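Local coordinates for Ddb_g0293866 (Dictyostelium discoideum, PDB 5LW6), which binds ADP-ribose through the macrodomain described here and, as a full-length protein, probably serves as a poly-ADP-ribose-binding sensor of DNA damage, at residues A[57-62]-A[145-150]; A[187-192]-A[215-220]; A[40-45]-A[85-90]; A[92-97]-A[122-127]. All blocks are in the same frame, centred on the assembly; numbering follows the deposited sequence.

Contact 1 of 4, residues A[57-62]-A[145-150]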
# COMPACT_ATOMS: atom_id res chain seq x y z
N ALA A 57 1.79 -1.57 6.46
CA ALA A 57 2.53 -2.47 5.63
C ALA A 57 2.02 -2.31 4.23
O ALA A 57 0.81 -2.35 4.01
CB ALA A 57 2.32 -3.90 6.07
N PHE A 58 2.93 -2.04 3.28
CA PHE A 58 2.45 -1.70 1.93
C PHE A 58 3.40 -2.22 0.91
O PHE A 58 4.54 -2.40 1.23
CB PHE A 58 2.22 -0.20 1.75
CG PHE A 58 3.44 0.66 1.90
CD1 PHE A 58 3.91 1.01 3.14
CD2 PHE A 58 4.09 1.12 0.78
CE1 PHE A 58 5.05 1.80 3.28
CE2 PHE A 58 5.23 1.95 0.88
CZ PHE A 58 5.69 2.31 2.17
N PRO A 59 2.90 -2.55 -0.29
CA PRO A 59 3.78 -3.00 -1.33
C PRO A 59 4.56 -1.85 -2.01
O PRO A 59 4.25 -0.68 -1.81
CB PRO A 59 2.79 -3.69 -2.29
CG PRO A 59 1.62 -2.81 -2.24
CD PRO A 59 1.50 -2.43 -0.76
N PHE A 60 5.63 -2.23 -2.73
CA PHE A 60 6.39 -1.33 -3.60
C PHE A 60 5.53 -1.16 -4.86
O PHE A 60 5.58 -1.97 -5.81
CB PHE A 60 7.74 -1.97 -3.84
CG PHE A 60 8.74 -1.14 -4.59
CD1 PHE A 60 8.61 0.22 -4.73
CD2 PHE A 60 9.95 -1.76 -5.06
CE1 PHE A 60 9.59 0.98 -5.35
CE2 PHE A 60 10.92 -0.98 -5.72
CZ PHE A 60 10.73 0.38 -5.88
N ILE A 61 4.68 -0.15 -4.80
CA ILE A 61 3.50 -0.09 -5.66
C ILE A 61 3.88 -0.21 -7.13
O ILE A 61 4.78 0.49 -7.59
CB ILE A 61 2.67 1.18 -5.37
CG1 ILE A 61 2.39 1.29 -3.84
CG2 ILE A 61 1.49 1.26 -6.32
CD1 ILE A 61 1.58 2.53 -3.51
N SER A 62 3.21 -1.16 -7.79
CA SER A 62 3.23 -1.39 -9.27
C SER A 62 4.49 -2.06 -9.79
O SER A 62 4.62 -2.23 -10.99
CB SER A 62 2.98 -0.09 -10.01
OG SER A 62 1.64 0.31 -9.74
N LEU A 145 -2.51 -1.41 9.56
CA LEU A 145 -3.04 -1.18 8.26
C LEU A 145 -2.20 -2.01 7.25
O LEU A 145 -1.00 -2.00 7.29
CB LEU A 145 -3.06 0.29 7.80
CG LEU A 145 -3.87 1.24 8.70
CD1 LEU A 145 -2.94 1.66 9.80
CD2 LEU A 145 -4.38 2.45 7.91
N PHE A 146 -2.90 -2.75 6.40
CA PHE A 146 -2.24 -3.64 5.44
C PHE A 146 -2.78 -3.29 4.05
O PHE A 146 -3.97 -3.40 3.84
CB PHE A 146 -2.53 -5.10 5.76
CG PHE A 146 -1.73 -6.06 4.91
CD1 PHE A 146 -2.18 -6.45 3.65
CD2 PHE A 146 -0.52 -6.50 5.31
CE1 PHE A 146 -1.45 -7.29 2.83
CE2 PHE A 146 0.22 -7.37 4.54
CZ PHE A 146 -0.18 -7.74 3.29
N ALA A 147 -1.89 -2.87 3.15
CA ALA A 147 -2.24 -2.44 1.79
C ALA A 147 -1.90 -3.54 0.82
O ALA A 147 -0.82 -4.21 0.92
CB ALA A 147 -1.50 -1.21 1.41
N THR A 148 -2.79 -3.71 -0.16
CA THR A 148 -2.63 -4.66 -1.25
C THR A 148 -2.99 -4.02 -2.58
O THR A 148 -3.94 -3.26 -2.66
CB THR A 148 -3.49 -5.94 -0.98
OG1 THR A 148 -3.23 -6.95 -1.95
CG2 THR A 148 -4.96 -5.65 -0.95
N GLU A 149 -2.30 -4.39 -3.66
CA GLU A 149 -2.65 -3.86 -4.99
C GLU A 149 -3.94 -4.52 -5.47
O GLU A 149 -4.19 -5.69 -5.16
CB GLU A 149 -1.57 -4.15 -5.97
CG GLU A 149 -0.30 -3.39 -5.60
CD GLU A 149 0.84 -3.47 -6.64
OE1 GLU A 149 0.66 -4.02 -7.79
OE2 GLU A 149 1.94 -3.08 -6.26
N SER A 150 -4.75 -3.75 -6.13
CA SER A 150 -6.01 -4.24 -6.66
C SER A 150 -6.26 -3.62 -8.05
O SER A 150 -5.36 -3.01 -8.67
CB SER A 150 -7.13 -3.90 -5.67
OG SER A 150 -8.38 -4.46 -6.06
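Ala57 and Phe146 face each other as a parallel pair on strands 55-59 and 145-149, neighbours in the middle of the mixed sheet that forms the macrodomain core. Ala57 is gripped at both ends: its N donates to Leu145 O at 2.9 Å in a nearly straight bond (170°), and its O accepts from Ala147 N. On the same face of the sheet Ala57 CB lies 3.9 Å from Phe146 CD2, approaching the ring obliquely. Ala147 points across the contact, where its CB touches both Phe58 CB and Pro59 CD.

Beyond this point the strands part. Pro59 has no N-H to offer, and its CA stands 6.6 Å from that of Thr148. Glu149 bridges the diverging strands. Its CG lies anti to the carbonyl carbon (chi1 -67°) and the chain runs on extended, sliding past the proline ring with Glu149 CG 3.9 Å from Pro59 CG. The carboxylate thereby reaches Ser62, whose N donates to Glu149 OE2 at 2.8 Å from above the carboxylate plane.

A second shell positions that amide. Phe60 centres an inverse gamma turn, and Ile61 and Ser62 pack on Leu241 of helix 237-253. From the same helix Tyr245 OH bonds to Ile61 N, while Ser62 OG is hydrogen-bonded to Val220 O.

Contact 2 of 4, residues A[187-192]-A[215-220]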
# COMPACT_ATOMS: atom_id res chain seq x y z
N GLY A 187 -5.15 5.38 -9.19
CA GLY A 187 -4.56 6.46 -8.44
C GLY A 187 -5.19 6.63 -7.04
O GLY A 187 -4.77 7.48 -6.31
N LYS A 188 -6.23 5.86 -6.69
CA LYS A 188 -6.89 5.96 -5.44
C LYS A 188 -6.76 4.69 -4.60
O LYS A 188 -6.43 3.65 -5.14
CB LYS A 188 -8.38 6.30 -5.62
CG LYS A 188 -8.59 7.67 -6.26
CD LYS A 188 -8.10 8.88 -5.44
CE LYS A 188 -8.34 10.27 -6.09
NZ LYS A 188 -7.27 10.59 -7.11
N VAL A 189 -6.96 4.83 -3.30
CA VAL A 189 -7.05 3.66 -2.40
C VAL A 189 -8.40 3.53 -1.74
O VAL A 189 -9.17 4.51 -1.62
CB VAL A 189 -5.89 3.65 -1.38
CG1 VAL A 189 -4.54 3.93 -2.09
CG2 VAL A 189 -6.13 4.64 -0.28
N TYR A 190 -8.71 2.33 -1.25
CA TYR A 190 -10.00 1.95 -0.77
C TYR A 190 -9.84 1.18 0.55
O TYR A 190 -9.58 -0.02 0.48
CB TYR A 190 -10.74 1.14 -1.84
CG TYR A 190 -10.97 2.01 -3.03
CD1 TYR A 190 -12.10 2.81 -3.17
CD2 TYR A 190 -10.04 2.08 -4.02
CE1 TYR A 190 -12.25 3.65 -4.26
CE2 TYR A 190 -10.16 2.98 -5.06
CZ TYR A 190 -11.29 3.72 -5.21
OH TYR A 190 -11.36 4.59 -6.29
N PRO A 191 -9.94 1.86 1.68
CA PRO A 191 -9.78 1.18 2.98
C PRO A 191 -11.04 0.44 3.38
O PRO A 191 -12.15 0.96 3.20
CB PRO A 191 -9.44 2.29 3.94
CG PRO A 191 -9.59 3.58 3.19
CD PRO A 191 -9.84 3.34 1.76
N ILE A 192 -10.88 -0.74 3.95
CA ILE A 192 -11.96 -1.52 4.47
C ILE A 192 -11.57 -1.94 5.87
O ILE A 192 -10.61 -2.65 6.04
CB ILE A 192 -12.21 -2.76 3.60
CG1 ILE A 192 -12.66 -2.34 2.20
CG2 ILE A 192 -13.27 -3.72 4.16
CD1 ILE A 192 -11.75 -2.87 1.19
N ILE A 215 -6.33 -2.09 2.88
CA ILE A 215 -6.47 -1.00 1.93
C ILE A 215 -6.14 -1.55 0.54
O ILE A 215 -5.06 -2.10 0.27
CB ILE A 215 -5.48 0.15 2.27
CG1 ILE A 215 -5.65 0.67 3.68
CG2 ILE A 215 -5.54 1.24 1.19
CD1 ILE A 215 -4.55 1.63 4.14
N LEU A 216 -7.09 -1.41 -0.38
CA LEU A 216 -6.89 -1.85 -1.71
C LEU A 216 -6.33 -0.65 -2.47
O LEU A 216 -6.91 0.40 -2.46
CB LEU A 216 -8.27 -2.21 -2.30
CG LEU A 216 -9.03 -3.33 -1.56
CD1 LEU A 216 -10.25 -3.70 -2.38
CD2 LEU A 216 -8.26 -4.60 -1.43
N VAL A 217 -5.21 -0.85 -3.16
CA VAL A 217 -4.42 0.25 -3.72
C VAL A 217 -4.46 0.09 -5.24
O VAL A 217 -4.02 -0.91 -5.73
CB VAL A 217 -2.95 0.07 -3.24
CG1 VAL A 217 -2.06 1.08 -3.92
CG2 VAL A 217 -2.86 0.20 -1.73
N LEU A 218 -4.97 1.06 -5.97
CA LEU A 218 -5.11 0.93 -7.41
C LEU A 218 -3.94 1.70 -8.09
O LEU A 218 -4.06 2.85 -8.51
CB LEU A 218 -6.50 1.43 -7.85
CG LEU A 218 -7.56 0.34 -7.78
CD1 LEU A 218 -7.84 -0.12 -6.38
CD2 LEU A 218 -8.83 0.88 -8.40
N GLY A 219 -2.77 1.08 -8.09
CA GLY A 219 -1.60 1.66 -8.71
C GLY A 219 -1.72 1.48 -10.24
O GLY A 219 -2.61 0.80 -10.74
N VAL A 220 -0.75 2.03 -10.93
CA VAL A 220 -0.70 2.06 -12.36
C VAL A 220 -0.16 0.73 -12.88
O VAL A 220 0.87 0.26 -12.46
CB VAL A 220 0.18 3.23 -12.81
CG1 VAL A 220 0.42 3.18 -14.30
CG2 VAL A 220 -0.41 4.55 -12.38
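Val189 and Ile215 meet diagonally across two antiparallel strands, with Val189 CB only 3.5 Å from Ile215 CG2. Ile215 reaches this spot because that methyl stands opposite its own backbone N, which leaves CG1 (chi1 -57°) to touch Pro191 CB. Val189 turns CG1 beside its backbone N, alongside Val217, and there meets Val217 CG2 at 4.1 Å; the two valines point the same way.

The other face of the sheet carries Tyr190, Leu216, Leu218 and Ile192. The Tyr190 ring crosses Leu218 at about a right angle and its CD2 rests 3.9 Å from Leu218 CD1, while the phenol oxygen is held by Lys185 N. Ile192 CD1 reaches Leu216 CG at 3.9 Å with a chi2 of 122°, away from the usual staggered positions.

Tyr190 and Leu216 form the hydrogen-bonded pair between two non-hydrogen-bonded ones: Tyr190 N donates to Leu216 O and Leu216 N to Tyr190 O. Past the strands the pairing continues through Leu218 N to Lys188 O and Gly187 N to Leu218 O.

This antiparallel pairing adds the outermost strand, 189-193, to the otherwise parallel sheet of the macrodomain. Val189 and Val217 face helix 237-253 at Ser247 and Thr244, Ile192 packs on Phe172, Val175, Thr176 and Leu179 of helix 169-179, and strand 145-149 flanks strand 213-217 on its other side.

Contact 3 of 4, residues A[40-45]-A[85-90]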
# COMPACT_ATOMS: atom_id res chain seq x y z
N PRO A 40 -1.56 15.34 -1.47
CA PRO A 40 -1.49 15.01 -0.04
C PRO A 40 -2.40 15.86 0.79
O PRO A 40 -2.51 17.07 0.54
CB PRO A 40 -0.06 15.32 0.33
CG PRO A 40 0.45 16.25 -0.72
CD PRO A 40 -0.41 16.11 -1.92
N LYS A 41 -3.05 15.22 1.74
CA LYS A 41 -3.95 15.87 2.72
C LYS A 41 -3.55 15.38 4.12
O LYS A 41 -4.33 14.77 4.84
CB LYS A 41 -5.37 15.48 2.41
CG LYS A 41 -5.86 15.87 1.03
CD LYS A 41 -6.08 17.37 0.95
CE LYS A 41 -6.64 17.85 -0.41
NZ LYS A 41 -6.23 19.31 -0.52
N TYR A 42 -2.33 15.65 4.45
CA TYR A 42 -1.72 15.07 5.60
C TYR A 42 -2.09 15.84 6.85
O TYR A 42 -2.33 17.03 6.80
CB TYR A 42 -0.21 14.97 5.43
CG TYR A 42 0.26 14.15 4.26
CD1 TYR A 42 -0.56 13.16 3.70
CD2 TYR A 42 1.56 14.27 3.79
CE1 TYR A 42 -0.12 12.37 2.66
CE2 TYR A 42 2.02 13.50 2.71
CZ TYR A 42 1.16 12.56 2.15
OH TYR A 42 1.62 11.80 1.11
N ARG A 43 -2.12 15.17 7.99
CA ARG A 43 -2.58 15.78 9.28
C ARG A 43 -1.65 15.35 10.41
O ARG A 43 -1.55 14.18 10.66
CB ARG A 43 -4.00 15.28 9.61
CG ARG A 43 -5.05 15.83 8.66
CD ARG A 43 -6.47 15.68 9.19
NE ARG A 43 -7.40 16.45 8.35
CZ ARG A 43 -8.73 16.36 8.38
NH1 ARG A 43 -9.35 15.50 9.20
NH2 ARG A 43 -9.47 17.12 7.55
N LYS A 44 -1.01 16.32 11.03
CA LYS A 44 -0.08 16.08 12.16
C LYS A 44 -0.92 15.77 13.39
O LYS A 44 -1.98 16.42 13.66
CB LYS A 44 0.81 17.29 12.50
CG LYS A 44 1.73 17.72 11.36
CD LYS A 44 2.85 18.67 11.86
CE LYS A 44 3.70 19.17 10.69
NZ LYS A 44 3.01 20.28 10.01
N LYS A 45 -0.45 14.76 14.09
CA LYS A 45 -1.04 14.32 15.38
C LYS A 45 0.06 13.99 16.34
O LYS A 45 0.73 12.95 16.21
CB LYS A 45 -1.89 13.07 15.22
CG LYS A 45 -3.01 13.21 14.24
CD LYS A 45 -3.74 11.87 14.07
CE LYS A 45 -4.81 11.99 12.98
NZ LYS A 45 -5.71 10.79 12.97
N LEU A 85 7.12 11.39 5.72
CA LEU A 85 7.85 11.28 7.03
C LEU A 85 8.39 12.63 7.52
O LEU A 85 8.40 12.91 8.71
CB LEU A 85 8.90 10.21 6.98
CG LEU A 85 8.38 8.76 6.83
CD1 LEU A 85 9.57 7.81 6.66
CD2 LEU A 85 7.57 8.36 8.04
N HIS A 86 8.88 13.46 6.62
CA HIS A 86 9.38 14.79 7.00
C HIS A 86 8.28 15.65 7.47
O HIS A 86 8.45 16.37 8.45
CB HIS A 86 10.06 15.46 5.79
CG HIS A 86 11.43 14.91 5.53
ND1 HIS A 86 12.03 14.92 4.29
CD2 HIS A 86 12.30 14.30 6.36
CE1 HIS A 86 13.23 14.36 4.37
NE2 HIS A 86 13.40 13.95 5.61
N PHE A 87 7.15 15.63 6.79
CA PHE A 87 6.00 16.38 7.21
C PHE A 87 5.63 15.98 8.65
O PHE A 87 5.19 16.85 9.46
CB PHE A 87 4.85 16.12 6.29
CG PHE A 87 3.61 16.87 6.61
CD1 PHE A 87 3.41 18.12 6.10
CD2 PHE A 87 2.60 16.28 7.41
CE1 PHE A 87 2.23 18.80 6.42
CE2 PHE A 87 1.42 16.97 7.71
CZ PHE A 87 1.23 18.21 7.18
N HIS A 88 5.71 14.69 8.94
CA HIS A 88 5.38 14.12 10.22
C HIS A 88 6.57 13.89 11.11
O HIS A 88 6.59 12.91 11.87
CB HIS A 88 4.68 12.79 9.97
CG HIS A 88 3.31 12.93 9.40
ND1 HIS A 88 2.28 13.52 10.07
CD2 HIS A 88 2.77 12.46 8.26
CE1 HIS A 88 1.16 13.42 9.38
NE2 HIS A 88 1.44 12.81 8.25
N GLU A 89 7.59 14.75 11.02
CA GLU A 89 8.73 14.67 11.91
C GLU A 89 8.21 14.64 13.40
O GLU A 89 7.29 15.34 13.78
CB GLU A 89 9.67 15.88 11.71
CG GLU A 89 9.02 17.21 12.05
CD GLU A 89 10.03 18.38 12.34
OE1 GLU A 89 11.26 18.22 12.07
OE2 GLU A 89 9.58 19.45 12.82
N LYS A 90 8.79 13.82 14.23
CA LYS A 90 8.40 13.82 15.65
C LYS A 90 7.11 13.08 15.96
O LYS A 90 6.68 13.13 17.08
CB LYS A 90 8.20 15.23 16.22
CG LYS A 90 9.41 16.15 16.10
CD LYS A 90 9.22 17.50 16.80
CE LYS A 90 10.54 18.25 16.68
NZ LYS A 90 10.56 19.62 17.28
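The C-terminal end of helix 70-87 is clasped by an irregular N-terminal segment, with the Phe87 ring held between Tyr42 and Lys44. Tyr42 turns its edge to one face of Phe87 in a T-shaped stack, the ring centroids 5.8 Å apart and the planes at 66°. Its CB presses closer, 3.4 Å from Phe87 CE2. Over the opposite face comes Lys44: its chain is bent at the last torsion (chi4 80°), which brings NZ to 4.2 Å from the ring centroid in a cation-pi interaction. On the way Lys44 CE passes 3.0 Å from Phe87 O. With CG anti to the backbone N (chi1 -179°) the Phe87 ring is carried toward segment 40-45, between the two side chains. Replacing Phe87 by alanine is likely to leave the Lys44 ammonium without its aromatic partner and open a gap beside the Tyr42 edge.

His88, the first residue to leave helical geometry, sets its ring under Phe87 CD2, which lies over the centre of one face. Arg43 O approaches the imidazole edge, 3.1 Å from His88 CE1. The ring's rotation is fixed from outside, by Asp253 OD2 at NE2 and Glu91 OE1 at ND1; Asp253 OD2 also accepts from Arg43 N.

The arrangement is that of an aromatic ring sandwiched between a T-shaped partner and a cation-pi lysine, docking the irregular segment ahead of strand 55-59 on the C-terminal end of helix 70-87.

Contact 4 of 4, residues A[92-97]-A[122-127]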
# COMPACT_ATOMS: atom_id res chain seq x y z
N ASP A 92 5.96 9.70 16.51
CA ASP A 92 6.58 8.39 16.65
C ASP A 92 5.60 7.23 16.55
O ASP A 92 6.01 6.14 16.62
CB ASP A 92 7.27 8.32 18.02
CG ASP A 92 8.29 9.46 18.23
OD1 ASP A 92 8.84 9.96 17.21
OD2 ASP A 92 8.55 9.82 19.43
N ASP A 93 4.28 7.47 16.36
CA ASP A 93 3.36 6.36 16.16
C ASP A 93 3.45 5.72 14.75
O ASP A 93 2.94 4.62 14.52
CB ASP A 93 1.89 6.73 16.42
CG ASP A 93 1.36 7.68 15.41
OD1 ASP A 93 1.88 8.82 15.34
OD2 ASP A 93 0.38 7.31 14.68
N ILE A 94 4.02 6.46 13.81
CA ILE A 94 4.08 6.09 12.44
C ILE A 94 5.15 5.06 12.25
O ILE A 94 6.29 5.16 12.72
CB ILE A 94 4.41 7.34 11.59
CG1 ILE A 94 3.26 8.32 11.59
CG2 ILE A 94 4.70 6.89 10.19
CD1 ILE A 94 3.58 9.69 11.07
N LYS A 95 4.78 3.98 11.58
CA LYS A 95 5.70 2.93 11.21
C LYS A 95 5.33 2.51 9.80
O LYS A 95 4.16 2.14 9.54
CB LYS A 95 5.58 1.76 12.19
CG LYS A 95 6.65 0.79 12.05
CD LYS A 95 6.78 -0.07 13.34
CE LYS A 95 5.47 -0.35 14.10
NZ LYS A 95 5.02 -1.79 14.06
N LEU A 96 6.30 2.58 8.90
CA LEU A 96 6.07 2.24 7.48
C LEU A 96 6.93 1.05 7.13
O LEU A 96 8.17 1.05 7.42
CB LEU A 96 6.40 3.42 6.56
CG LEU A 96 5.60 4.71 6.71
CD1 LEU A 96 6.03 5.75 5.69
CD2 LEU A 96 4.13 4.45 6.65
N LYS A 97 6.32 -0.01 6.62
CA LYS A 97 7.03 -1.20 6.21
C LYS A 97 6.68 -1.48 4.81
O LYS A 97 5.54 -1.85 4.50
CB LYS A 97 6.70 -2.41 7.10
CG LYS A 97 7.05 -2.10 8.56
CD LYS A 97 7.13 -3.36 9.42
CE LYS A 97 7.52 -3.01 10.86
NZ LYS A 97 7.42 -4.25 11.67
N ASP A 122 15.00 7.46 7.68
CA ASP A 122 14.14 7.55 8.84
C ASP A 122 13.95 6.22 9.55
O ASP A 122 13.59 5.25 8.92
CB ASP A 122 12.78 8.11 8.38
CG ASP A 122 11.97 8.67 9.50
OD1 ASP A 122 11.71 7.93 10.49
OD2 ASP A 122 11.65 9.89 9.44
N LYS A 123 14.23 6.16 10.86
CA LYS A 123 14.05 4.93 11.68
C LYS A 123 12.66 4.33 11.57
O LYS A 123 12.51 3.17 11.82
CB LYS A 123 14.37 5.18 13.19
CG LYS A 123 13.47 6.22 13.85
CD LYS A 123 13.73 6.59 15.35
CE LYS A 123 12.52 7.42 15.79
NZ LYS A 123 12.64 8.13 17.09
N ARG A 124 11.67 5.13 11.18
CA ARG A 124 10.29 4.67 11.07
C ARG A 124 9.98 3.97 9.76
O ARG A 124 8.89 3.46 9.64
CB ARG A 124 9.32 5.80 11.22
CG ARG A 124 9.31 6.47 12.60
CD ARG A 124 8.57 7.78 12.60
NE ARG A 124 9.14 8.80 11.73
CZ ARG A 124 8.52 9.95 11.44
NH1 ARG A 124 7.35 10.22 11.93
NH2 ARG A 124 9.10 10.84 10.64
N PHE A 125 10.94 3.94 8.83
CA PHE A 125 10.72 3.27 7.55
C PHE A 125 11.61 2.08 7.38
O PHE A 125 12.83 2.17 7.63
CB PHE A 125 11.01 4.24 6.43
CG PHE A 125 10.93 3.62 5.08
CD1 PHE A 125 9.79 2.97 4.66
CD2 PHE A 125 12.03 3.66 4.24
CE1 PHE A 125 9.76 2.39 3.40
CE2 PHE A 125 12.00 3.12 2.99
CZ PHE A 125 10.86 2.46 2.58
N GLU A 126 11.01 0.93 7.08
CA GLU A 126 11.79 -0.28 6.79
C GLU A 126 11.34 -0.93 5.51
O GLU A 126 10.16 -0.82 5.13
CB GLU A 126 11.56 -1.34 7.86
CG GLU A 126 11.97 -0.88 9.23
CD GLU A 126 11.77 -1.93 10.33
OE1 GLU A 126 11.09 -2.99 10.07
OE2 GLU A 126 12.30 -1.67 11.46
N ILE A 127 12.28 -1.59 4.85
CA ILE A 127 11.96 -2.43 3.67
C ILE A 127 12.08 -3.84 4.07
O ILE A 127 13.11 -4.23 4.64
CB ILE A 127 12.91 -2.10 2.49
CG1 ILE A 127 12.59 -0.71 1.95
CG2 ILE A 127 12.81 -3.14 1.41
CD1 ILE A 127 13.46 -0.21 0.83
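Arg124 lays its aliphatic chain against the backbone of Ile94, with CG 3.3 Å from Ile94 O, and this is the tightly packed part of the contact. The chain bends at chi3 (-62°), and the guanidinium comes obliquely to the Ile94 side chain, NH1 lying 3.9 Å from Ile94 CD1. Asp122 holds the group side-on: Arg124 NE bonds to Asp122 OD1 at 3.0 Å and NH2 to Asp122 OD2, both on the syn side but tilted out of the carboxylate plane. Asp122 OD1 uses its anti lone pair for Arg124 N as well, closing an Asx turn. The remaining N-H groups reach backbone oxygens beyond the two segments, NH1 those of His88 and Glu91, NH2 that of Leu85. Putting a leucine in its place is likely to strand the Asp122 carboxylate without its counter-charge and these three carbonyls, at and just after the end of helix 70-87, without their donor.

Strands 95-101 and 125-130 are the two parallel strands of a beta-alpha-beta unit whose crossover is helix 107-116. Leu96 carries the pairing: its N donates to Arg124 O at 2.8 Å and nearly straight (176°), and its O accepts from Glu126 N. Phe125 turns CD1 to 3.9 Å from Leu96 CB, its ring packing on Ile81 and Phe113.

On the opposite face of the strands the fit is loose. Lys97 and Glu126 run side by side, yet Lys97 NZ and Glu126 OE1 stay 4.2 Å apart, beyond a salt bridge, and the ammonium bonds instead to Leu141 O. Nearer the turn, Asp92 and Lys123, both solvent-exposed, also remain too far apart for one.

Overall arrangement
From the N terminus, the segment 40-45 opens contact 3, and strand 55-59 opens contact 1 before contact 3 closes at the end of helix 70-87, so the two cross. Contact 4 then opens and closes entirely between the halves of contact 1, which strand 145-149 completes. Contact 2 follows in series and ends on strand 213-217. Contacts 4, 1 and 2 tie six strands into one sheet: Phe58 N pairs with Lys97 O between contacts 1 and 4, and Thr148 bonds to Ile215 and Val217 between contacts 1 and 2. Contact 3 stays off the sheet, about 17 Å from the chain centre to its own, and joins contact 4 through the helix end.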